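Local atomic coordinates of acetohydroxyacid synthase small subunit Related (Bacteroides thetaiotaomicron, PDB entry 2F06), a protein that is of unknown function but, as a pair of ACT domains that binds histidine, probably serves as an amino-acid-sensing regulatory protein. Residues A6-I11 with I100-S105; E30-S35 with P55-K60; L90-A95 with K129-D134. All blocks are in the same frame, centred on the assembly; numbering follows the deposited sequence.

Interaction 1: residues A6-I11 with I100-S105; sequences AKQLSI and IEYMYS. With HIS (histidine), chain C.
Gln8 reaches across from strand 5-13 to two tyrosines of strand 100-108, Tyr102 and Tyr104, and its one amide serves both. The backbones stay well apart, 11.6 Å between the CA atoms of Gln8 and Met103, so long side chains coming from opposite directions do all the bridging.

The hydrogen bonds come first. OE1 of Gln8 lies 2.8 Å from OH of Tyr102, whose hydroxyl is also hydrogen-bonded to Asp44 of a third subunit. On the other branch, NE2 of Gln8 donates an N-H to OH of Tyr104; the modelled separation of 2.5 Å is very short and its exact value doubtful. As modelled, the N-H...O angle is 143° and the hydroxyl is tilted out of the amide plane. With CG swung opposite the backbone N (chi1 175°) and the chain extended beyond it, the amide is carried straight out to the two hydroxyls.

The flat groups meet edge on. NE2 sits near the plane of both rings at their rims, 3.7 Å from CE2 of Tyr102. The amide and Tyr102 ring planes are 18° apart, nearly coplanar. If both bonds hold, they would tend to fix the amide's rotation. A leucine in place of Gln8 would probably leave the Tyr104 hydroxyl without its amide mate and Tyr102 OH with one partner fewer, though still with Asp44 of the third subunit.

Ser105, on the same strand, makes a long and less certain bond to a bound histidine.

Around the contact, strand 5-13 runs between strands 46-52 and 69-80, with Leu9 packed on helix 55-64. Arg49 makes a cation-pi contact with Tyr102, while strand 100-108 pairs with 111-118 and, at Tyr104 and Ser105, with a strand of a second subunit.

Interaction 2: residues E30-S35 with P55-K60; sequences ENINLS and PDKAYK. With HIS (histidine), chain B.
Ile32 and Ala58 mark the closest approach of the two backbones, their CA atoms 7.0 Å apart. Residues 30-35 leave helix 19-29 through a Schellman motif, Asn31 taking positive phi, and then straighten into strand 34-41. Residues 55-60 form the first turns of helix 55-64, where backbone bonds such as Tyr59 N to Pro55 O are already in place. The turn out of one helix therefore lies against the beginning of another.

Ile32 carries the apolar half. Its CG1 branch is extended (chi2 167°), which pushes CD1 onto the helix surface: CD1 comes within 3.4 Å of Ala58 N and 3.7 Å of Ala58 CB, and also touches CG of Lys57. The small alanine lets the methyl come this close to the helix backbone. Val52 of the neighbouring strand packs on both Ile32 and Ala58.

Lys57 supplies the rest. Its CG lies opposite the backbone N (chi1 -171°), and a bend at chi3 turns the end of the chain over Ile32 to Glu30. There CE rests 3.7 Å from CB of Glu30, and NZ makes a weak hydrogen bond of 3.3 Å to the backbone O of the same residue. The Glu30 carboxylate is no closer than 5.1 Å, OE1 to NZ, so the two charges attract at most loosely.

Beyond this contact, Asn33 and Leu34 of the same segment bind a ligand: Asn33 OD1 and Leu34 O both accept from the amino N of a bound histidine, and Leu34 N bonds to its O. A second subunit completes that site with Asn81, Leu86 and, less certainly, Ser105.

Chemically, the contact is a buried methyl packed on a helix, bordered by an exposed lysine with one weak hydrogen bond; the lysine ammonium probably also eases the partial negative charge of the carbonyl at the helix end.

Interaction 3: residues L90-A95 with K129-D134; sequences LGFLSA and KEKKVD
Phe92 of helix 85-95 faces Lys131, the CA atoms 7.4 Å apart, just where helix 121-130 ends in a Schellman motif with Lys132 as its positive-phi residue, Val133 N bonding back to Leu128 O and Lys132 N to Lys129 O.

One face of the Phe92 ring takes the aliphatic part of Lys131. CB stands 3.7 Å from the ring centroid and 20° off the ring normal, a CH-pi contact displaced toward the CD2 side. A bend at chi2 (-59°) then lays the chain along the ring instead of lifting it off: CG is 3.5 Å from Phe92 CG, and CE comes to 3.6 Å from CD1 on the other flank. Val133 arrives differently, its CG2 at the ring edge, 4.0 Å from CD2. Further in, Phe92 packs on Val127, and Val133 on Leu128 and Ile77.

In this contact the lysine acts through its methylenes: the packing is apolar and dispersive, at the protein surface, and it joins the end of helix 121-130 to the side of helix 85-95.

Interactions 1 and 2 are in direct touch: Lys7 NZ forms a 2.9 Å salt bridge with Asp56 OD1, and Leu9 CD1 packs 3.7 Å from Ala58 CB, so helix 55-64 is held to strand 5-13. Interaction 3 touches interaction 1 through its 100-105 segment, Leu90 CD2 lying 3.7 Å from Ile100 CD1. Interactions 2 and 3 are on opposite sides of the chain's centre, their centres about 31 Å apart. Histidine connects the first two across subunits: Ser105 of 100-105, its bond less certain, and Asn33 and Leu34 of 30-35 belong to complementary halves of such sites, each completed by a second subunit. The side chain of Val133 is about 11 Å from a bound histidine.

Interaction 1: residues A6-I11 with I100-S105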
loop_
_atom_site.group_PDB
_atom_site.type_symbol
_atom_site.label_atom_id
_atom_site.label_comp_id
_atom_site.label_asym_id
_atom_site.label_seq_id
_atom_site.Cartn_x
_atom_site.Cartn_y
_atom_site.Cartn_z
ATOM N N ALA A 6 6.625 -9.833 -19.737
ATOM C CA ALA A 6 6.291 -8.501 -20.150
ATOM C C ALA A 6 6.861 -7.432 -19.218
ATOM O O ALA A 6 7.122 -7.653 -18.054
ATOM C CB ALA A 6 4.795 -8.370 -20.280
ATOM N N LYS A 7 7.039 -6.245 -19.774
ATOM C CA LYS A 7 7.484 -5.097 -19.025
ATOM C C LYS A 7 6.245 -4.342 -18.546
ATOM O O LYS A 7 5.364 -3.957 -19.340
ATOM C CB LYS A 7 8.384 -4.215 -19.902
ATOM C CG LYS A 7 9.730 -4.883 -20.288
ATOM C CD LYS A 7 10.537 -3.946 -21.202
ATOM C CE LYS A 7 11.995 -3.827 -20.725
ATOM N NZ LYS A 7 12.905 -3.569 -21.860
ATOM N N GLN A 8 6.155 -4.192 -17.228
ATOM C CA GLN A 8 5.174 -3.331 -16.641
ATOM C C GLN A 8 5.830 -2.036 -16.175
ATOM O O GLN A 8 6.875 -2.042 -15.531
ATOM C CB GLN A 8 4.535 -4.036 -15.475
ATOM C CG GLN A 8 3.555 -3.194 -14.699
ATOM C CD GLN A 8 3.247 -3.838 -13.357
ATOM O OE1 GLN A 8 3.993 -3.668 -12.384
ATOM N NE2 GLN A 8 2.171 -4.584 -13.306
ATOM N N LEU A 9 5.234 -0.908 -16.486
ATOM C CA LEU A 9 5.721 0.341 -15.904
ATOM C C LEU A 9 5.110 0.553 -14.519
ATOM O O LEU A 9 3.900 0.388 -14.299
ATOM C CB LEU A 9 5.372 1.550 -16.774
ATOM C CG LEU A 9 5.910 1.644 -18.207
ATOM C CD1 LEU A 9 5.730 3.032 -18.735
ATOM C CD2 LEU A 9 7.347 1.345 -18.282
ATOM N N SER A 10 5.967 0.939 -13.591
ATOM C CA SER A 10 5.531 1.459 -12.320
ATOM C C SER A 10 5.924 2.906 -12.220
ATOM O O SER A 10 7.113 3.200 -12.162
ATOM C CB SER A 10 6.163 0.662 -11.171
ATOM O OG SER A 10 5.470 -0.580 -11.112
ATOM N N ILE A 11 4.923 3.772 -12.090
ATOM C CA ILE A 11 5.123 5.172 -12.115
ATOM C C ILE A 11 4.675 5.851 -10.795
ATOM O O ILE A 11 3.484 5.730 -10.382
ATOM C CB ILE A 11 4.413 5.810 -13.332
ATOM C CG1 ILE A 11 4.738 5.096 -14.636
ATOM C CG2 ILE A 11 4.792 7.298 -13.458
ATOM C CD1 ILE A 11 3.594 5.126 -15.629
ATOM N N ILE A 100 1.166 -15.485 -5.732
ATOM C CA ILE A 100 0.901 -14.234 -6.453
ATOM C C ILE A 100 1.343 -13.065 -5.569
ATOM O O ILE A 100 0.873 -13.012 -4.438
ATOM C CB ILE A 100 -0.643 -14.144 -6.727
ATOM C CG1 ILE A 100 -1.204 -15.431 -7.412
ATOM C CG2 ILE A 100 -0.999 -12.883 -7.464
ATOM C CD1 ILE A 100 -0.942 -15.559 -8.958
ATOM N N GLU A 101 2.298 -12.203 -5.986
ATOM C CA GLU A 101 2.563 -10.998 -5.183
ATOM C C GLU A 101 1.451 -9.972 -5.411
ATOM O O GLU A 101 0.903 -9.456 -4.434
ATOM C CB GLU A 101 3.966 -10.402 -5.355
ATOM C CG GLU A 101 5.045 -11.057 -4.448
ATOM C CD GLU A 101 4.650 -11.183 -2.949
ATOM O OE1 GLU A 101 4.210 -10.178 -2.317
ATOM O OE2 GLU A 101 4.798 -12.303 -2.397
ATOM N N TYR A 102 1.087 -9.744 -6.666
ATOM C CA TYR A 102 -0.162 -9.053 -7.065
ATOM C C TYR A 102 -0.564 -9.486 -8.466
ATOM O O TYR A 102 0.216 -10.137 -9.222
ATOM C CB TYR A 102 -0.060 -7.508 -7.021
ATOM C CG TYR A 102 1.114 -6.967 -7.822
ATOM C CD1 TYR A 102 2.406 -6.815 -7.235
ATOM C CD2 TYR A 102 0.950 -6.616 -9.171
ATOM C CE1 TYR A 102 3.512 -6.274 -8.018
ATOM C CE2 TYR A 102 1.974 -6.111 -9.900
ATOM C CZ TYR A 102 3.255 -5.951 -9.347
ATOM O OH TYR A 102 4.227 -5.470 -10.210
HETATM N N MSE A 103 -1.793 -9.106 -8.805
HETATM C CA MSE A 103 -2.370 -9.350 -10.138
HETATM C C MSE A 103 -3.445 -8.333 -10.338
HETATM O O MSE A 103 -3.896 -7.757 -9.359
HETATM C CB MSE A 103 -2.964 -10.782 -10.230
HETATM C CG MSE A 103 -4.406 -10.936 -9.716
HETATM SE SE MSE A 103 -4.811 -12.854 -9.805
HETATM C CE MSE A 103 -6.231 -13.043 -8.403
ATOM N N TYR A 104 -3.831 -8.095 -11.590
ATOM C CA TYR A 104 -4.982 -7.309 -11.909
ATOM C C TYR A 104 -5.567 -7.912 -13.166
ATOM O O TYR A 104 -4.821 -8.528 -13.986
ATOM C CB TYR A 104 -4.637 -5.776 -12.066
ATOM C CG TYR A 104 -3.363 -5.399 -12.817
ATOM C CD1 TYR A 104 -2.093 -5.512 -12.195
ATOM C CD2 TYR A 104 -3.405 -4.856 -14.111
ATOM C CE1 TYR A 104 -0.917 -5.101 -12.873
ATOM C CE2 TYR A 104 -2.204 -4.501 -14.822
ATOM C CZ TYR A 104 -0.979 -4.604 -14.176
ATOM O OH TYR A 104 0.195 -4.232 -14.799
ATOM N N SER A 105 -6.891 -7.785 -13.342
ATOM C CA SER A 105 -7.543 -8.431 -14.439
ATOM C C SER A 105 -8.966 -7.990 -14.688
ATOM O O SER A 105 -9.613 -7.474 -13.777
ATOM C CB SER A 105 -7.543 -9.934 -14.185
ATOM O OG SER A 105 -8.100 -10.187 -12.922
HETATM N N HIS C . -14.680 -14.542 -14.827
HETATM C CA HIS C . -13.616 -15.556 -14.495
HETATM C C HIS C . -13.582 -16.115 -13.102
HETATM O O HIS C . -14.501 -16.012 -12.294
HETATM C CB HIS C . -12.199 -15.080 -14.863
HETATM C CG HIS C . -11.757 -13.769 -14.237
HETATM N ND1 HIS C . -12.233 -12.532 -14.652
HETATM C CD2 HIS C . -10.772 -13.503 -13.340
HETATM C CE1 HIS C . -11.605 -11.571 -13.985
HETATM N NE2 HIS C . -10.706 -12.137 -13.188
HETATM O OXT HIS C . -12.553 -16.699 -12.734
#

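Interaction 2: residues E30-S35 with P55-K60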
loop_
_atom_site.group_PDB
_atom_site.type_symbol
_atom_site.label_atom_id
_atom_site.label_comp_id
_atom_site.label_asym_id
_atom_site.label_seq_id
_atom_site.Cartn_x
_atom_site.Cartn_y
_atom_site.Cartn_z
ATOM N N GLU A 30 2.653 10.551 -27.276
ATOM C CA GLU A 30 3.515 9.647 -27.992
ATOM C C GLU A 30 2.744 8.598 -28.830
ATOM O O GLU A 30 3.387 7.729 -29.496
ATOM C CB GLU A 30 4.506 8.947 -27.027
ATOM C CG GLU A 30 5.432 9.821 -26.140
ATOM C CD GLU A 30 6.286 10.877 -26.876
ATOM O OE1 GLU A 30 5.810 11.480 -27.858
ATOM O OE2 GLU A 30 7.444 11.144 -26.460
ATOM N N ASN A 31 1.403 8.686 -28.813
ATOM C CA ASN A 31 0.479 7.694 -29.399
ATOM C C ASN A 31 0.774 6.327 -28.784
ATOM O O ASN A 31 0.852 5.316 -29.489
ATOM C CB ASN A 31 0.567 7.645 -30.938
ATOM C CG ASN A 31 -0.732 7.091 -31.626
ATOM O OD1 ASN A 31 -0.694 6.104 -32.412
ATOM N ND2 ASN A 31 -1.860 7.737 -31.346
ATOM N N ILE A 32 0.963 6.323 -27.453
ATOM C CA ILE A 32 1.163 5.116 -26.697
ATOM C C ILE A 32 -0.167 4.777 -26.101
ATOM O O ILE A 32 -0.777 5.581 -25.385
ATOM C CB ILE A 32 2.342 5.204 -25.705
ATOM C CG1 ILE A 32 3.683 5.243 -26.441
ATOM C CG2 ILE A 32 2.451 3.889 -24.832
ATOM C CD1 ILE A 32 4.909 5.646 -25.610
ATOM N N ASN A 33 -0.648 3.585 -26.454
ATOM C CA ASN A 33 -1.892 3.037 -25.894
ATOM C C ASN A 33 -1.659 2.328 -24.552
ATOM O O ASN A 33 -0.710 1.518 -24.368
ATOM C CB ASN A 33 -2.561 2.028 -26.872
ATOM C CG ASN A 33 -4.059 1.821 -26.594
ATOM O OD1 ASN A 33 -4.816 2.782 -26.512
ATOM N ND2 ASN A 33 -4.481 0.567 -26.434
ATOM N N LEU A 34 -2.596 2.555 -23.648
ATOM C CA LEU A 34 -2.656 1.841 -22.386
ATOM C C LEU A 34 -3.503 0.576 -22.564
ATOM O O LEU A 34 -4.615 0.650 -23.013
ATOM C CB LEU A 34 -3.268 2.780 -21.351
ATOM C CG LEU A 34 -2.482 4.061 -20.963
ATOM C CD1 LEU A 34 -3.393 5.024 -20.195
ATOM C CD2 LEU A 34 -1.333 3.723 -20.062
ATOM N N SER A 35 -2.982 -0.583 -22.194
ATOM C CA SER A 35 -3.706 -1.870 -22.279
ATOM C C SER A 35 -4.409 -2.252 -21.010
ATOM O O SER A 35 -5.463 -2.864 -21.026
ATOM C CB SER A 35 -2.705 -2.977 -22.561
ATOM O OG SER A 35 -2.477 -2.953 -23.925
ATOM N N PRO A 55 6.561 -0.232 -24.148
ATOM C CA PRO A 55 7.116 0.152 -22.828
ATOM C C PRO A 55 8.444 0.945 -22.840
ATOM O O PRO A 55 8.609 1.841 -22.020
ATOM C CB PRO A 55 7.223 -1.176 -22.047
ATOM C CG PRO A 55 7.164 -2.237 -23.025
ATOM C CD PRO A 55 6.409 -1.685 -24.278
ATOM N N ASP A 56 9.327 0.679 -23.795
ATOM C CA ASP A 56 10.623 1.368 -23.872
ATOM C C ASP A 56 10.470 2.845 -24.283
ATOM O O ASP A 56 11.111 3.724 -23.695
ATOM C CB ASP A 56 11.601 0.639 -24.802
ATOM C CG ASP A 56 11.938 -0.784 -24.316
ATOM O OD1 ASP A 56 11.901 -1.104 -23.080
ATOM O OD2 ASP A 56 12.255 -1.599 -25.210
ATOM N N LYS A 57 9.619 3.089 -25.275
ATOM C CA LYS A 57 9.318 4.462 -25.716
ATOM C C LYS A 57 8.616 5.215 -24.571
ATOM O O LYS A 57 8.941 6.376 -24.304
ATOM C CB LYS A 57 8.441 4.456 -26.960
ATOM C CG LYS A 57 8.297 5.801 -27.556
ATOM C CD LYS A 57 7.776 5.733 -28.969
ATOM C CE LYS A 57 6.597 6.630 -29.061
ATOM N NZ LYS A 57 6.492 7.153 -30.417
ATOM N N ALA A 58 7.656 4.549 -23.916
ATOM C CA ALA A 58 6.944 5.114 -22.775
ATOM C C ALA A 58 7.850 5.459 -21.621
ATOM O O ALA A 58 7.781 6.603 -21.099
ATOM C CB ALA A 58 5.870 4.201 -22.292
ATOM N N TYR A 59 8.694 4.511 -21.237
ATOM C CA TYR A 59 9.707 4.779 -20.216
ATOM C C TYR A 59 10.594 6.008 -20.503
ATOM O O TYR A 59 10.841 6.838 -19.628
ATOM C CB TYR A 59 10.580 3.544 -20.005
ATOM C CG TYR A 59 11.723 3.676 -19.017
ATOM C CD1 TYR A 59 11.524 3.386 -17.683
ATOM C CD2 TYR A 59 13.005 4.009 -19.443
ATOM C CE1 TYR A 59 12.522 3.447 -16.783
ATOM C CE2 TYR A 59 14.032 4.103 -18.537
ATOM C CZ TYR A 59 13.770 3.804 -17.206
ATOM O OH TYR A 59 14.753 3.836 -16.266
ATOM N N LYS A 60 11.104 6.126 -21.714
ATOM C CA LYS A 60 12.012 7.253 -21.976
ATOM C C LYS A 60 11.268 8.613 -21.998
ATOM O O LYS A 60 11.818 9.623 -21.532
ATOM C CB LYS A 60 12.813 6.969 -23.253
ATOM C CG LYS A 60 13.603 8.122 -23.792
ATOM C CD LYS A 60 14.110 7.817 -25.208
ATOM C CE LYS A 60 14.492 9.105 -25.937
ATOM N NZ LYS A 60 15.356 9.868 -24.988
HETATM N N HIS B . -6.350 2.477 -24.502
HETATM C CA HIS B . -6.956 3.753 -23.979
HETATM C C HIS B . -6.030 4.864 -23.576
HETATM O O HIS B . -4.841 4.915 -23.880
HETATM C CB HIS B . -7.958 3.515 -22.836
HETATM C CG HIS B . -7.420 2.766 -21.628
HETATM N ND1 HIS B . -7.169 1.400 -21.633
HETATM C CD2 HIS B . -7.239 3.170 -20.344
HETATM C CE1 HIS B . -6.792 1.017 -20.420
HETATM N NE2 HIS B . -6.836 2.074 -19.617
HETATM O OXT HIS B . -6.486 5.776 -22.874
#

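Interaction 3: residues L90-A95 with K129-D134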
loop_
_atom_site.group_PDB
_atom_site.type_symbol
_atom_site.label_atom_id
_atom_site.label_comp_id
_atom_site.label_asym_id
_atom_site.label_seq_id
_atom_site.Cartn_x
_atom_site.Cartn_y
_atom_site.Cartn_z
ATOM N N LEU A 90 -4.953 -20.646 -10.140
ATOM C CA LEU A 90 -4.261 -20.232 -8.938
ATOM C C LEU A 90 -3.946 -21.491 -8.120
ATOM O O LEU A 90 -2.971 -21.558 -7.363
ATOM C CB LEU A 90 -5.182 -19.270 -8.168
ATOM C CG LEU A 90 -5.475 -17.851 -8.713
ATOM C CD1 LEU A 90 -6.361 -17.039 -7.766
ATOM C CD2 LEU A 90 -4.263 -17.094 -8.963
ATOM N N GLY A 91 -4.797 -22.502 -8.288
ATOM C CA GLY A 91 -4.659 -23.753 -7.579
ATOM C C GLY A 91 -3.518 -24.532 -8.209
ATOM O O GLY A 91 -2.756 -25.190 -7.494
ATOM N N PHE A 92 -3.377 -24.460 -9.535
ATOM C CA PHE A 92 -2.214 -25.062 -10.180
ATOM C C PHE A 92 -0.988 -24.407 -9.560
ATOM O O PHE A 92 -0.070 -25.079 -9.161
ATOM C CB PHE A 92 -2.145 -24.826 -11.694
ATOM C CG PHE A 92 -3.202 -25.544 -12.530
ATOM C CD1 PHE A 92 -3.678 -26.788 -12.205
ATOM C CD2 PHE A 92 -3.684 -24.928 -13.705
ATOM C CE1 PHE A 92 -4.623 -27.437 -13.031
ATOM C CE2 PHE A 92 -4.639 -25.534 -14.516
ATOM C CZ PHE A 92 -5.102 -26.800 -14.179
ATOM N N LEU A 93 -0.969 -23.082 -9.453
ATOM C CA LEU A 93 0.250 -22.395 -9.017
ATOM C C LEU A 93 0.528 -22.710 -7.590
ATOM O O LEU A 93 1.660 -23.036 -7.235
ATOM C CB LEU A 93 0.154 -20.863 -9.175
ATOM C CG LEU A 93 0.088 -20.402 -10.608
ATOM C CD1 LEU A 93 -0.367 -19.004 -10.740
ATOM C CD2 LEU A 93 1.461 -20.624 -11.198
ATOM N N SER A 94 -0.485 -22.597 -6.745
ATOM C CA SER A 94 -0.228 -22.805 -5.341
ATOM C C SER A 94 0.161 -24.283 -4.992
ATOM O O SER A 94 1.064 -24.498 -4.187
ATOM C CB SER A 94 -1.346 -22.200 -4.489
ATOM O OG SER A 94 -2.408 -23.096 -4.329
ATOM N N ALA A 95 -0.421 -25.269 -5.683
ATOM C CA ALA A 95 -0.015 -26.681 -5.553
ATOM C C ALA A 95 1.483 -26.893 -5.833
ATOM O O ALA A 95 2.105 -27.867 -5.341
ATOM C CB ALA A 95 -0.849 -27.570 -6.455
ATOM N N LYS A 129 2.573 -23.411 -18.450
ATOM C CA LYS A 129 2.778 -24.103 -19.743
ATOM C C LYS A 129 2.416 -25.611 -19.587
ATOM O O LYS A 129 1.664 -26.181 -20.399
ATOM C CB LYS A 129 4.235 -23.968 -20.259
ATOM C CG LYS A 129 4.706 -22.557 -20.755
ATOM C CD LYS A 129 6.136 -22.599 -21.414
ATOM C CE LYS A 129 6.076 -22.604 -22.947
ATOM N NZ LYS A 129 7.201 -23.326 -23.689
ATOM N N GLU A 130 2.954 -26.213 -18.520
ATOM C CA GLU A 130 2.673 -27.593 -18.110
ATOM C C GLU A 130 1.174 -27.852 -17.984
ATOM O O GLU A 130 0.671 -28.836 -18.499
ATOM C CB GLU A 130 3.365 -27.896 -16.769
ATOM C CG GLU A 130 3.805 -29.348 -16.554
ATOM C CD GLU A 130 2.715 -30.248 -15.941
ATOM O OE1 GLU A 130 1.854 -29.749 -15.167
ATOM O OE2 GLU A 130 2.740 -31.463 -16.228
ATOM N N LYS A 131 0.457 -26.956 -17.308
ATOM C CA LYS A 131 -0.977 -27.128 -17.138
ATOM C C LYS A 131 -1.807 -26.559 -18.320
ATOM O O LYS A 131 -3.038 -26.373 -18.181
ATOM C CB LYS A 131 -1.410 -26.501 -15.810
ATOM C CG LYS A 131 -0.785 -27.104 -14.590
ATOM C CD LYS A 131 -1.125 -28.604 -14.516
ATOM C CE LYS A 131 -1.100 -29.108 -13.107
ATOM N NZ LYS A 131 -1.595 -30.494 -13.141
ATOM N N LYS A 132 -1.135 -26.278 -19.458
ATOM C CA LYS A 132 -1.844 -25.856 -20.656
ATOM C C LYS A 132 -2.724 -24.604 -20.438
ATOM O O LYS A 132 -3.799 -24.476 -21.036
ATOM C CB LYS A 132 -2.662 -27.031 -21.273
ATOM C CG LYS A 132 -1.859 -28.304 -21.719
ATOM C CD LYS A 132 -1.440 -28.292 -23.221
ATOM C CE LYS A 132 -2.515 -27.544 -24.120
ATOM N NZ LYS A 132 -2.688 -28.242 -25.495
ATOM N N VAL A 133 -2.271 -23.703 -19.564
ATOM C CA VAL A 133 -2.879 -22.363 -19.394
ATOM C C VAL A 133 -2.540 -21.441 -20.600
ATOM O O VAL A 133 -1.412 -21.450 -21.037
ATOM C CB VAL A 133 -2.421 -21.706 -18.037
ATOM C CG1 VAL A 133 -2.913 -20.284 -17.910
ATOM C CG2 VAL A 133 -2.885 -22.523 -16.837
ATOM N N ASP A 134 -3.497 -20.683 -21.174
ATOM C CA ASP A 134 -3.170 -19.746 -22.240
ATOM C C ASP A 134 -2.286 -18.642 -21.656
ATOM O O ASP A 134 -2.744 -17.846 -20.881
ATOM C CB ASP A 134 -4.441 -19.120 -22.828
ATOM C CG ASP A 134 -5.378 -20.140 -23.440
ATOM O OD1 ASP A 134 -4.920 -21.218 -23.893
ATOM O OD2 ASP A 134 -6.587 -19.837 -23.479
#